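Local atomic coordinates of de novo design, hyper stable, disulfide-rich mini protein (Synthetic construct, PDB entry 5JG9), a protein that has no known natural function, being a disulfide-rich mini protein designed from scratch to fold into a hyperstable strand-helix-strand-strand scaffold. Residues E4-R9 with Q33-G38; K22-R27 with Y41-R46. One frame throughout, in Å; residues are numbered along the deposited sequence. Where two conformers were deposited one is given.

Contact 1: E4-R9 with Q33-G38; sequences ERRYKR and QIRKEG
With CG anti to its carbonyl carbon (chi1 -71°) and a bend further out at chi3, Arg6 sends its guanidinium from strand 5-8 over Val42 of the intervening central strand to reach Glu37 and Arg35 on strand 31-37. Glu37, extended beyond CG, brings its carboxylate back to meet it. Arg6 NH1 and Glu37 OE1 lie 3.1 Å apart in a salt bridge whose hydrogen bond is weak, bent to 123° at the hydrogen. OE1 sits at the guanidinium edge, yet the carboxylate plane is turned 56° from that of the guanidinium. A water, also in plane but on the side between NH1 and NH2, accepts from Arg6 NH2 at 3.0 Å and donates to Lys36 O, tying the arginine to the far backbone as well. Arg6 crosses Arg35 at about a right angle, NH2 lying 3.9 Å from Arg35 CG, while Arg35 NH2 has its own salt bridge with Glu44. Lys8 crosses Glu37 nearly at a right angle, its CD 3.9 Å from OE1, and its NZ stays 4.3 Å from OE2, beyond a salt bridge. Two cations thus flank one carboxylate at the exposed sheet surface, so the attraction is probably softened by solvent and adaptable in geometry.

Contact 2: K22-R27 with Y41-R46; sequences KERGER and YVCEIR
The packing of helix 14-28 against the central strand of a three-stranded antiparallel sheet is represented here by Arg24, Gly25, Cys43 and Ile45, and the hydrocarbon part of an arginine does much of the work. Arg24 has two conformers, and its contacts here are those of one of them. In it, Arg24 CD lies 3.6 Å from Ile45 CG1, and Arg24 CG is 3.8 Å from Ile45 CD1, the two side chains crossing at about a right angle. With its CG anti to the backbone N (chi1 175°), Arg24 runs out from the helix until the bend at chi3 (-63°) turns the guanidinium along the strand, where NH1 can come 3.5 Å from Cys43 SG. That sulfur is bonded to Cys21, one turn earlier in the helix, so a disulfide staples the same two elements that the nonpolar contact brings together. In this fold, strand 40-46 occupies the middle of the sheet, between 5-8 and 31-37, and its segment runs nearly parallel to the helical one, 9° apart in direction with the axes 9.0 Å from each other. Gly25 gives the closest backbone approach, its CA 6.3 Å from that of Ile45, and Ile45 CD1 reaches to 3.9 Å from Gly25 N. With an alanine in place of Ile45, the loss of the CG1-CD1 arm is likely to open a gap beside Gly25 and strip one side of the Arg24 methylenes of its packing. Tyr7 of strand 5-8 adds a cation-pi interaction with Arg24, and Ile45 also touches Tyr32 and Cys30.

The central strand 40-46 relates the two contacts: it supplies one partner of contact 2 and separates the two outer strands whose side chains meet in contact 1. Backbone pairing of Arg5 with Ile45 and of Tyr7 with Cys43 joins 4-9 directly to 41-46, while Tyr7 CE2 packs 3.6 Å from Arg24 CD. Opposite sheet faces have different chemistry. Contact 1 is exposed and relies on charge and water; contact 2 is largely buried, without hydrogen bonds between its segments, and sets aliphatic packing beside a disulfide that ties Cys43 to Cys21, just before the helical segment. Arginine serves both, through its guanidinium edge in the first and chiefly through its methylenes in the second.

Contact 1: E4-R9 with Q33-G38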
loop_
_atom_site.group_PDB
_atom_site.type_symbol
_atom_site.label_atom_id
_atom_site.label_comp_id
_atom_site.label_asym_id
_atom_site.label_seq_id
_atom_site.Cartn_x
_atom_site.Cartn_y
_atom_site.Cartn_z
ATOM N N GLU A 4 -8.106 2.993 8.627
ATOM C CA GLU A 4 -6.822 2.868 8.034
ATOM C C GLU A 4 -6.539 1.369 7.786
ATOM O O GLU A 4 -6.688 0.552 8.724
ATOM C CB GLU A 4 -5.861 3.425 9.083
ATOM C CG GLU A 4 -4.512 3.993 8.656
ATOM C CD GLU A 4 -4.057 5.055 9.688
ATOM O OE1 GLU A 4 -2.958 4.988 10.283
ATOM O OE2 GLU A 4 -4.814 5.970 9.897
ATOM N N ARG A 5 -6.143 1.024 6.566
ATOM C CA ARG A 5 -5.813 -0.386 6.202
ATOM C C ARG A 5 -4.372 -0.387 5.809
ATOM O O ARG A 5 -3.955 0.482 5.059
ATOM C CB ARG A 5 -6.607 -0.922 5.002
ATOM C CG ARG A 5 -8.124 -0.885 5.140
ATOM C CD ARG A 5 -8.775 -0.788 3.743
ATOM N NE ARG A 5 -10.107 -0.162 3.686
ATOM C CZ ARG A 5 -11.047 -0.312 2.712
ATOM N NH1 ARG A 5 -10.840 -1.085 1.646
ATOM N NH2 ARG A 5 -12.255 0.306 2.842
ATOM N N ARG A 6 -3.627 -1.357 6.322
ATOM C CA ARG A 6 -2.257 -1.617 5.940
ATOM C C ARG A 6 -2.034 -3.016 5.446
ATOM O O ARG A 6 -2.461 -3.976 6.109
ATOM C CB ARG A 6 -1.378 -1.463 7.168
ATOM C CG ARG A 6 -1.135 -0.105 7.738
ATOM C CD ARG A 6 -0.122 -0.431 8.864
ATOM N NE ARG A 6 0.769 0.677 8.943
ATOM C CZ ARG A 6 2.099 0.784 8.840
ATOM N NH1 ARG A 6 2.960 -0.215 8.785
ATOM N NH2 ARG A 6 2.526 2.034 8.852
ATOM N N TYR A 7 -1.380 -3.131 4.279
ATOM C CA TYR A 7 -1.097 -4.461 3.647
ATOM C C TYR A 7 0.448 -4.555 3.602
ATOM O O TYR A 7 1.066 -3.826 2.850
ATOM C CB TYR A 7 -1.636 -4.501 2.244
ATOM C CG TYR A 7 -3.140 -4.252 2.102
ATOM C CD1 TYR A 7 -4.052 -5.328 2.174
ATOM C CD2 TYR A 7 -3.610 -3.025 1.987
ATOM C CE1 TYR A 7 -5.414 -5.107 2.085
ATOM C CE2 TYR A 7 -4.976 -2.769 1.869
ATOM C CZ TYR A 7 -5.854 -3.811 1.937
ATOM O OH TYR A 7 -7.196 -3.595 1.834
ATOM N N LYS A 8 1.049 -5.351 4.481
ATOM C CA LYS A 8 2.498 -5.536 4.511
ATOM C C LYS A 8 2.835 -6.586 3.441
ATOM O O LYS A 8 2.259 -7.652 3.440
ATOM C CB LYS A 8 3.035 -5.932 5.891
ATOM C CG LYS A 8 4.577 -5.855 6.022
ATOM C CD LYS A 8 5.155 -6.333 7.348
ATOM C CE LYS A 8 4.685 -7.747 7.720
ATOM N NZ LYS A 8 5.082 -8.020 9.103
ATOM N N ARG A 9 3.848 -6.316 2.600
ATOM C CA ARG A 9 4.116 -7.176 1.415
ATOM C C ARG A 9 5.552 -7.626 1.308
ATOM O O ARG A 9 6.217 -7.305 0.347
ATOM C CB ARG A 9 3.669 -6.458 0.126
ATOM C CG ARG A 9 2.166 -6.195 0.085
ATOM C CD ARG A 9 1.485 -7.528 -0.044
ATOM N NE ARG A 9 0.061 -7.438 -0.219
ATOM C CZ ARG A 9 -0.873 -7.784 0.692
ATOM N NH1 ARG A 9 -0.571 -8.178 1.991
ATOM N NH2 ARG A 9 -2.149 -7.629 0.312
ATOM N N GLN A 33 -0.797 5.390 0.376
ATOM C CA GLN A 33 0.579 5.723 0.694
ATOM C C GLN A 33 1.435 4.442 0.888
ATOM O O GLN A 33 0.892 3.446 1.326
ATOM C CB GLN A 33 0.574 6.428 2.058
ATOM C CG GLN A 33 -0.138 7.787 2.086
ATOM C CD GLN A 33 0.458 8.946 1.297
ATOM O OE1 GLN A 33 -0.184 10.075 1.083
ATOM N NE2 GLN A 33 1.721 8.801 0.993
ATOM N N ILE A 34 2.739 4.532 0.608
ATOM C CA ILE A 34 3.646 3.425 0.762
ATOM C C ILE A 34 4.515 3.766 1.943
ATOM O O ILE A 34 5.065 4.870 2.050
ATOM C CB ILE A 34 4.445 3.136 -0.519
ATOM C CG1 ILE A 34 3.556 2.379 -1.534
ATOM C CG2 ILE A 34 5.606 2.234 -0.251
ATOM C CD1 ILE A 34 2.659 3.328 -2.335
ATOM N N ARG A 35 4.540 2.813 2.894
ATOM C CA ARG A 35 5.318 2.909 4.127
ATOM C C ARG A 35 6.346 1.750 4.121
ATOM O O ARG A 35 6.319 0.921 3.209
ATOM C CB ARG A 35 4.396 2.776 5.357
ATOM C CG ARG A 35 3.040 3.538 5.271
ATOM C CD ARG A 35 3.265 5.014 5.205
ATOM N NE ARG A 35 2.078 5.806 5.427
ATOM C CZ ARG A 35 2.041 7.103 5.166
ATOM N NH1 ARG A 35 3.081 7.726 4.584
ATOM N NH2 ARG A 35 0.937 7.803 5.434
ATOM N N LYS A 36 7.217 1.713 5.131
ATOM C CA LYS A 36 8.123 0.533 5.329
ATOM C C LYS A 36 8.074 0.044 6.740
ATOM O O LYS A 36 7.939 0.815 7.693
ATOM C CB LYS A 36 9.547 0.851 5.051
ATOM C CG LYS A 36 9.844 1.062 3.625
ATOM C CD LYS A 36 11.355 1.137 3.433
ATOM C CE LYS A 36 11.922 -0.240 3.328
ATOM N NZ LYS A 36 13.333 -0.110 2.831
ATOM N N GLU A 37 8.081 -1.257 6.851
ATOM C CA GLU A 37 8.226 -1.902 8.097
ATOM C C GLU A 37 9.472 -2.782 7.951
ATOM O O GLU A 37 9.455 -3.778 7.191
ATOM C CB GLU A 37 7.010 -2.745 8.415
ATOM C CG GLU A 37 6.474 -2.634 9.807
ATOM C CD GLU A 37 5.118 -3.326 9.968
ATOM O OE1 GLU A 37 4.142 -3.101 9.217
ATOM O OE2 GLU A 37 4.986 -4.103 10.911
ATOM N N GLY A 38 10.578 -2.431 8.671
ATOM C CA GLY A 38 11.811 -3.102 8.410
ATOM C C GLY A 38 12.226 -2.853 6.977
ATOM O O GLY A 38 12.237 -1.688 6.540
HETATM O O HOH W 1 5.479 1.601 8.566
#

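Contact 2: K22-R27 with Y41-R46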
loop_
_atom_site.group_PDB
_atom_site.type_symbol
_atom_site.label_atom_id
_atom_site.label_comp_id
_atom_site.label_asym_id
_atom_site.label_seq_id
_atom_site.Cartn_x
_atom_site.Cartn_y
_atom_site.Cartn_z
ATOM N N LYS A 22 -1.156 2.064 -5.536
ATOM C CA LYS A 22 -1.761 3.082 -6.387
ATOM C C LYS A 22 -3.037 2.586 -7.082
ATOM O O LYS A 22 -4.042 3.260 -7.049
ATOM C CB LYS A 22 -0.774 3.507 -7.434
ATOM C CG LYS A 22 -1.307 4.518 -8.410
ATOM C CD LYS A 22 -0.179 5.023 -9.248
ATOM C CE LYS A 22 -0.518 6.320 -9.948
ATOM N NZ LYS A 22 -1.463 6.046 -11.055
ATOM N N GLU A 23 -2.919 1.414 -7.732
ATOM C CA GLU A 23 -4.055 0.727 -8.331
ATOM C C GLU A 23 -5.187 0.539 -7.355
ATOM O O GLU A 23 -6.295 0.873 -7.631
ATOM C CB GLU A 23 -3.623 -0.640 -8.890
ATOM C CG GLU A 23 -2.980 -0.552 -10.269
ATOM C CD GLU A 23 -2.324 -1.858 -10.795
ATOM O OE1 GLU A 23 -2.213 -2.908 -10.042
ATOM O OE2 GLU A 23 -1.824 -1.770 -11.933
ATOM N N ARG A 24 -4.857 0.016 -6.168
ATOM C CA ARG A 24 -5.836 -0.285 -5.121
ATOM C C ARG A 24 -6.543 0.992 -4.653
ATOM O O ARG A 24 -7.775 1.063 -4.540
ATOM C CB ARG A 24 -5.129 -1.045 -3.975
ATOM C CG ARG A 24 -5.917 -1.376 -2.722
ATOM C CD ARG A 24 -5.061 -2.146 -1.684
ATOM N NE ARG A 24 -4.487 -3.499 -1.959
ATOM C CZ ARG A 24 -3.243 -3.753 -2.371
ATOM N NH1 ARG A 24 -2.405 -2.778 -2.665
ATOM N NH2 ARG A 24 -2.832 -4.996 -2.510
ATOM N N GLY A 25 -5.804 2.029 -4.393
ATOM C CA GLY A 25 -6.412 3.339 -3.967
ATOM C C GLY A 25 -7.289 3.903 -5.069
ATOM O O GLY A 25 -8.461 4.289 -4.849
ATOM N N GLU A 26 -6.735 3.955 -6.281
ATOM C CA GLU A 26 -7.397 4.659 -7.382
ATOM C C GLU A 26 -8.673 3.965 -7.756
ATOM O O GLU A 26 -9.705 4.647 -7.944
ATOM C CB GLU A 26 -6.460 4.822 -8.577
ATOM C CG GLU A 26 -5.450 5.889 -8.230
ATOM C CD GLU A 26 -4.552 6.291 -9.330
ATOM O OE1 GLU A 26 -4.327 5.524 -10.291
ATOM O OE2 GLU A 26 -4.024 7.393 -9.139
ATOM N N ARG A 27 -8.636 2.621 -7.785
ATOM C CA ARG A 27 -9.796 1.820 -8.100
ATOM C C ARG A 27 -10.983 2.108 -7.124
ATOM O O ARG A 27 -12.149 1.959 -7.481
ATOM C CB ARG A 27 -9.362 0.366 -8.128
ATOM C CG ARG A 27 -10.428 -0.682 -8.179
ATOM C CD ARG A 27 -10.037 -1.855 -7.274
ATOM N NE ARG A 27 -8.692 -2.330 -7.516
ATOM C CZ ARG A 27 -7.934 -3.004 -6.628
ATOM N NH1 ARG A 27 -8.337 -3.217 -5.366
ATOM N NH2 ARG A 27 -6.711 -3.416 -7.010
ATOM N N TYR A 41 7.851 -3.369 2.267
ATOM C CA TYR A 41 7.005 -2.281 1.885
ATOM C C TYR A 41 5.566 -2.632 2.225
ATOM O O TYR A 41 5.183 -3.807 2.257
ATOM C CB TYR A 41 7.179 -1.940 0.393
ATOM C CG TYR A 41 8.508 -1.295 0.202
ATOM C CD1 TYR A 41 9.628 -2.059 0.004
ATOM C CD2 TYR A 41 8.645 0.107 0.255
ATOM C CE1 TYR A 41 10.886 -1.492 -0.041
ATOM C CE2 TYR A 41 9.880 0.708 0.131
ATOM C CZ TYR A 41 10.992 -0.084 -0.001
ATOM O OH TYR A 41 12.222 0.480 -0.092
ATOM N N VAL A 42 4.839 -1.560 2.565
ATOM C CA VAL A 42 3.518 -1.605 3.173
ATOM C C VAL A 42 2.643 -0.637 2.348
ATOM O O VAL A 42 2.965 0.498 2.179
ATOM C CB VAL A 42 3.540 -1.204 4.701
ATOM C CG1 VAL A 42 2.120 -1.209 5.285
ATOM C CG2 VAL A 42 4.415 -2.146 5.494
ATOM N N CYS A 43 1.548 -1.143 1.817
ATOM C CA CYS A 43 0.469 -0.338 1.238
ATOM C C CYS A 43 -0.524 0.109 2.328
ATOM O O CYS A 43 -1.177 -0.741 2.984
ATOM C CB CYS A 43 -0.275 -1.108 0.165
ATOM S SG CYS A 43 -1.594 -0.116 -0.531
ATOM N N GLU A 44 -0.642 1.396 2.538
ATOM C CA GLU A 44 -1.677 1.945 3.446
ATOM C C GLU A 44 -2.779 2.584 2.665
ATOM O O GLU A 44 -2.522 3.497 1.842
ATOM C CB GLU A 44 -1.022 2.983 4.353
ATOM C CG GLU A 44 -2.086 3.784 5.151
ATOM C CD GLU A 44 -1.445 4.980 5.872
ATOM O OE1 GLU A 44 -1.746 6.141 5.447
ATOM O OE2 GLU A 44 -0.604 4.735 6.751
ATOM N N ILE A 45 -4.009 2.198 2.956
ATOM C CA ILE A 45 -5.206 2.692 2.210
ATOM C C ILE A 45 -6.038 3.416 3.274
ATOM O O ILE A 45 -6.206 2.904 4.416
ATOM C CB ILE A 45 -6.031 1.534 1.542
ATOM C CG1 ILE A 45 -5.141 0.741 0.474
ATOM C CG2 ILE A 45 -7.341 2.019 0.906
ATOM C CD1 ILE A 45 -4.637 1.575 -0.664
ATOM N N ARG A 46 -6.491 4.595 2.930
ATOM C CA ARG A 46 -7.434 5.392 3.783
ATOM C C ARG A 46 -8.707 5.755 2.902
ATOM O O ARG A 46 -8.620 6.638 2.081
ATOM C CB ARG A 46 -6.796 6.708 4.326
ATOM C CG ARG A 46 -5.552 6.507 5.118
ATOM C CD ARG A 46 -5.068 7.779 5.793
ATOM N NE ARG A 46 -3.961 7.437 6.677
ATOM C CZ ARG A 46 -3.230 8.283 7.421
ATOM N NH1 ARG A 46 -3.456 9.597 7.399
ATOM N NH2 ARG A 46 -2.241 7.794 8.211
#